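Local atomic coordinates of SusD superfamily protein (Bacteroides fragilis NCTC 9343, PDB entry 3NQP), a protein that probably binds glycans at the outer membrane as a SusD-family lipoprotein, helping to deliver them to a partner transporter. Residues G450-D455 against A480-K485; N67-L72 against E77-V82. One frame throughout, in Å; residues are numbered along the deposited sequence.

Contact 2 comes first along the chain. It joins the short helix 68-71 to residues 77-82, ahead of helix 89-102, and closes a tight loop with four residues between its segments. Contact 1 follows much later, near the C terminus. It joins the start of helix 452-458 to residues 480-485 and closes a longer, mostly irregular loop of 24 residues. The two loops lie in series and neither nest nor cross. In space they are neighbours. The centres of contacts 1 and 2 are 15 Å apart. The nearest atoms of contacts 1 and 2 are about 6 Å apart, so they do not touch. Both contacts touch Arg50: Trp453 from contact 1 and Ile70 from contact 2.

Contact 1. Residues G450-D455 against A480-K485; sequences GQRWWD and APILNK
Ile482 and Leu483 pack against Arg452 and Trp453 at the start of helix 452-458. In this mainly helical SusD-family protein, the contact folds a C-terminal loop back onto a short helix. It buries 117 Å² in all, through two separate touches. Ile482 comes first along the loop. Its CG1 branch stands beside its own backbone N and anti to the carbonyl carbon (chi1 -68°), which carries CD1 to the guanidinium of Arg452. Ile482 CD1 lies 4.0 Å from Arg452 NH1, at the edge of the guanidinium and near its plane. The touch is van der Waals only. The polar work of the arginine is done elsewhere: NE forms a salt bridge with Asp443, and NH1 gives hydrogen bonds to the carbonyls of Gly51 and Gly474. These bonds fix the flat group that the isoleucine meets. On the same segment Leu483 follows, buried, its backbone bonded to that of Val469. It reaches the indole of Trp453 at the rim of the six-membered ring, not over a face. Trp453 CG lies opposite its backbone N (chi1 173°), which brings the far end of the ring to Leu483. At the other end of the indole, Trp453 CD1 rests 3.4 Å above the plane of the Trp454 ring, offset toward the rim. The leucine touch is apolar, with Leu483 CD1 4.2 Å from Trp453 CH2.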
# COMPACT_ATOMS: atom_id res chain seq x y z
N GLY A 450 -1.36 1.68 -2.21
CA GLY A 450 0.07 1.43 -2.00
C GLY A 450 0.64 0.14 -2.59
O GLY A 450 1.57 -0.45 -2.03
N GLN A 451 0.09 -0.30 -3.72
CA GLN A 451 0.57 -1.53 -4.32
C GLN A 451 1.45 -1.41 -5.59
O GLN A 451 2.34 -2.28 -5.82
CB GLN A 451 -0.62 -2.41 -4.66
CG GLN A 451 -1.51 -2.78 -3.47
CD GLN A 451 -0.79 -3.59 -2.44
OE1 GLN A 451 -0.29 -4.69 -2.70
NE2 GLN A 451 -0.69 -3.02 -1.23
N ARG A 452 1.19 -0.42 -6.42
CA ARG A 452 1.72 -0.48 -7.77
C ARG A 452 3.25 -0.52 -7.86
O ARG A 452 3.82 -1.28 -8.68
CB ARG A 452 1.19 0.62 -8.69
CG ARG A 452 1.56 0.30 -10.16
CD ARG A 452 0.79 1.17 -11.17
NE ARG A 452 0.45 0.37 -12.33
CZ ARG A 452 1.10 0.31 -13.48
NH1 ARG A 452 2.13 1.10 -13.75
NH2 ARG A 452 0.65 -0.52 -14.40
N TRP A 453 3.93 0.25 -7.04
CA TRP A 453 5.41 0.22 -7.10
C TRP A 453 5.87 -1.19 -6.78
O TRP A 453 6.75 -1.73 -7.45
CB TRP A 453 6.07 1.23 -6.13
CG TRP A 453 7.62 1.09 -6.07
CD1 TRP A 453 8.35 0.83 -4.99
CD2 TRP A 453 8.54 1.18 -7.18
NE1 TRP A 453 9.69 0.73 -5.32
CE2 TRP A 453 9.83 0.97 -6.66
CE3 TRP A 453 8.39 1.45 -8.54
CZ2 TRP A 453 10.95 0.99 -7.45
CZ3 TRP A 453 9.51 1.47 -9.33
CH2 TRP A 453 10.77 1.26 -8.77
N TRP A 454 5.26 -1.79 -5.75
CA TRP A 454 5.65 -3.15 -5.35
C TRP A 454 5.34 -4.17 -6.47
O TRP A 454 6.17 -5.03 -6.82
CB TRP A 454 5.03 -3.54 -4.01
CG TRP A 454 5.35 -2.57 -2.88
CD1 TRP A 454 4.49 -2.12 -1.92
CD2 TRP A 454 6.63 -2.04 -2.54
NE1 TRP A 454 5.17 -1.31 -1.03
CE2 TRP A 454 6.49 -1.25 -1.40
CE3 TRP A 454 7.90 -2.17 -3.11
CZ2 TRP A 454 7.55 -0.58 -0.82
CZ3 TRP A 454 8.96 -1.47 -2.53
CH2 TRP A 454 8.76 -0.70 -1.41
N ASP A 455 4.16 -4.05 -7.05
CA ASP A 455 3.74 -4.90 -8.18
C ASP A 455 4.72 -4.84 -9.36
O ASP A 455 5.02 -5.88 -9.95
CB ASP A 455 2.33 -4.53 -8.63
CG ASP A 455 1.27 -4.79 -7.56
OD1 ASP A 455 1.51 -5.57 -6.62
OD2 ASP A 455 0.17 -4.20 -7.65
N ALA A 480 6.57 2.68 -23.00
CA ALA A 480 8.00 2.72 -22.62
C ALA A 480 8.16 2.26 -21.18
O ALA A 480 7.32 2.56 -20.35
CB ALA A 480 8.56 4.16 -22.76
N PRO A 481 9.26 1.57 -20.87
CA PRO A 481 9.41 1.06 -19.52
C PRO A 481 9.57 2.18 -18.52
O PRO A 481 10.12 3.23 -18.88
CB PRO A 481 10.70 0.24 -19.58
CG PRO A 481 11.39 0.63 -20.83
CD PRO A 481 10.38 1.21 -21.76
N ILE A 482 9.10 1.97 -17.30
CA ILE A 482 9.26 2.97 -16.24
C ILE A 482 10.74 3.16 -15.90
O ILE A 482 11.16 4.29 -15.74
CB ILE A 482 8.40 2.57 -15.03
CG1 ILE A 482 6.93 2.72 -15.44
CG2 ILE A 482 8.68 3.43 -13.81
CD1 ILE A 482 5.94 2.09 -14.43
N LEU A 483 11.51 2.08 -15.75
CA LEU A 483 12.98 2.11 -15.71
C LEU A 483 13.63 1.40 -16.90
O LEU A 483 13.17 0.38 -17.37
CB LEU A 483 13.54 1.46 -14.42
CG LEU A 483 13.09 2.08 -13.08
CD1 LEU A 483 13.63 1.29 -11.88
CD2 LEU A 483 13.48 3.58 -13.03
N ASN A 484 14.75 1.94 -17.33
CA ASN A 484 15.57 1.39 -18.38
C ASN A 484 16.51 0.44 -17.70
O ASN A 484 17.37 0.85 -16.93
CB ASN A 484 16.33 2.54 -19.06
CG ASN A 484 17.26 2.08 -20.18
OD1 ASN A 484 17.90 1.04 -20.09
ND2 ASN A 484 17.34 2.88 -21.22
N LYS A 485 16.37 -0.85 -17.99
CA LYS A 485 17.17 -1.86 -17.33
C LYS A 485 18.68 -1.73 -17.58
O LYS A 485 19.46 -2.18 -16.77
CB LYS A 485 16.70 -3.24 -17.76
CG LYS A 485 17.31 -4.38 -16.92
CD LYS A 485 16.60 -5.70 -17.21
CE LYS A 485 17.01 -6.77 -16.20
NZ LYS A 485 18.48 -6.96 -16.23

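Contact 2. Residues N67-L72 against E77-V82; sequences NGDIIL and ETHTGV
Asp69 and His79 meet across the mouth of a tight loop, their flat groups almost perpendicular. Here a one-turn helix, 68-71, packs with the irregular chain that returns from it before helix 89-102. The planes of carboxylate and imidazole are 88° apart. Asp69 OD2 lies at the edge of the ring, in its plane, 3.6 Å from His79 CD2. The oxygen therefore meets a C-H edge of the ring and not a ring nitrogen. Both groups are held by the connecting residues: Asn74 ND2 bonds Asp69 OD1, and His79 ND1 bonds Asp76 OD1. Beside this pair, a chi1 of -63° swings the CG1 branch of Ile70 over Gly81. Both Ile70 CG1 and Ile70 CD1 come to 3.6 Å from Gly81 CA. The fit is close, and the positive phi of Gly81 (82°) favours glycine by itself. Ile70 also packs on Thr45 of helix 39-48. A water completes the closure. It accepts from Asn67 ND2 at 2.8 Å and donates to Gly81 O at 2.7 Å, so the residue before helix 68-71 is tied to the returning chain. Asp69 OD2 is 4.6 Å from His79 NE2, too far for a salt bridge. The carboxylates of Asp69 and Asp76 together would probably favour a protonated imidazole, though its charge is not seen.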
# COMPACT_ATOMS: atom_id res chain seq x y z
N ASN A 67 6.67 15.89 -4.40
CA ASN A 67 7.45 14.70 -4.62
C ASN A 67 7.74 14.43 -6.10
O ASN A 67 7.84 13.27 -6.53
CB ASN A 67 6.77 13.48 -3.96
CG ASN A 67 6.65 13.63 -2.44
OD1 ASN A 67 5.55 13.54 -1.89
ND2 ASN A 67 7.78 13.93 -1.78
N GLY A 68 7.86 15.48 -6.90
CA GLY A 68 8.01 15.26 -8.37
C GLY A 68 9.24 14.41 -8.70
O GLY A 68 9.23 13.59 -9.63
N ASP A 69 10.33 14.59 -7.96
CA ASP A 69 11.52 13.75 -8.19
C ASP A 69 11.27 12.24 -7.99
O ASP A 69 11.81 11.41 -8.76
CB ASP A 69 12.69 14.18 -7.33
CG ASP A 69 13.30 15.51 -7.78
OD1 ASP A 69 13.49 15.76 -9.00
OD2 ASP A 69 13.61 16.30 -6.87
N ILE A 70 10.52 11.87 -6.96
CA ILE A 70 10.17 10.43 -6.75
C ILE A 70 9.39 9.92 -7.97
O ILE A 70 9.70 8.86 -8.55
CB ILE A 70 9.35 10.16 -5.44
CG1 ILE A 70 10.15 10.53 -4.19
CG2 ILE A 70 8.93 8.65 -5.32
CD1 ILE A 70 9.40 10.40 -2.90
N ILE A 71 8.39 10.69 -8.38
CA ILE A 71 7.51 10.35 -9.46
C ILE A 71 8.29 10.17 -10.75
O ILE A 71 8.02 9.24 -11.49
CB ILE A 71 6.40 11.41 -9.63
CG1 ILE A 71 5.45 11.35 -8.43
CG2 ILE A 71 5.70 11.17 -10.98
CD1 ILE A 71 4.61 12.61 -8.16
N LEU A 72 9.29 11.03 -10.99
CA LEU A 72 10.13 11.01 -12.19
C LEU A 72 11.26 9.99 -12.10
O LEU A 72 12.05 9.86 -13.02
CB LEU A 72 10.70 12.42 -12.49
CG LEU A 72 9.64 13.47 -12.91
CD1 LEU A 72 10.17 14.92 -12.86
CD2 LEU A 72 9.06 13.12 -14.30
N GLU A 77 22.29 10.65 -4.63
CA GLU A 77 22.61 11.02 -3.25
C GLU A 77 22.12 12.41 -2.79
O GLU A 77 22.20 12.71 -1.61
CB GLU A 77 24.10 10.88 -2.98
CG GLU A 77 24.93 11.94 -3.65
CD GLU A 77 26.42 11.88 -3.27
OE1 GLU A 77 26.87 11.00 -2.49
OE2 GLU A 77 27.13 12.77 -3.75
N THR A 78 21.64 13.26 -3.70
CA THR A 78 21.00 14.53 -3.30
C THR A 78 19.52 14.56 -3.65
O THR A 78 18.88 15.58 -3.43
CB THR A 78 21.73 15.76 -3.90
OG1 THR A 78 21.82 15.63 -5.32
CG2 THR A 78 23.17 15.86 -3.32
N HIS A 79 18.98 13.45 -4.17
CA HIS A 79 17.55 13.31 -4.44
C HIS A 79 17.11 11.90 -3.96
O HIS A 79 17.10 10.94 -4.72
CB HIS A 79 17.23 13.49 -5.94
CG HIS A 79 17.77 14.76 -6.55
ND1 HIS A 79 19.10 14.92 -6.86
CD2 HIS A 79 17.15 15.91 -6.93
CE1 HIS A 79 19.29 16.12 -7.38
NE2 HIS A 79 18.13 16.75 -7.42
N THR A 80 16.80 11.79 -2.67
CA THR A 80 16.68 10.49 -2.01
C THR A 80 15.22 10.11 -1.65
O THR A 80 14.97 9.00 -1.16
CB THR A 80 17.56 10.41 -0.77
OG1 THR A 80 17.03 11.26 0.24
CG2 THR A 80 19.04 10.82 -1.09
N GLY A 81 14.29 11.00 -1.97
CA GLY A 81 12.86 10.74 -1.83
C GLY A 81 12.39 10.95 -0.40
O GLY A 81 11.43 11.71 -0.15
N VAL A 82 13.03 10.22 0.51
CA VAL A 82 12.88 10.38 1.95
C VAL A 82 14.26 10.51 2.56
O VAL A 82 15.24 10.15 1.91
CB VAL A 82 12.13 9.18 2.60
CG1 VAL A 82 10.71 9.01 1.96
CG2 VAL A 82 12.95 7.87 2.57
O HOH W 1 10.58 13.74 -1.76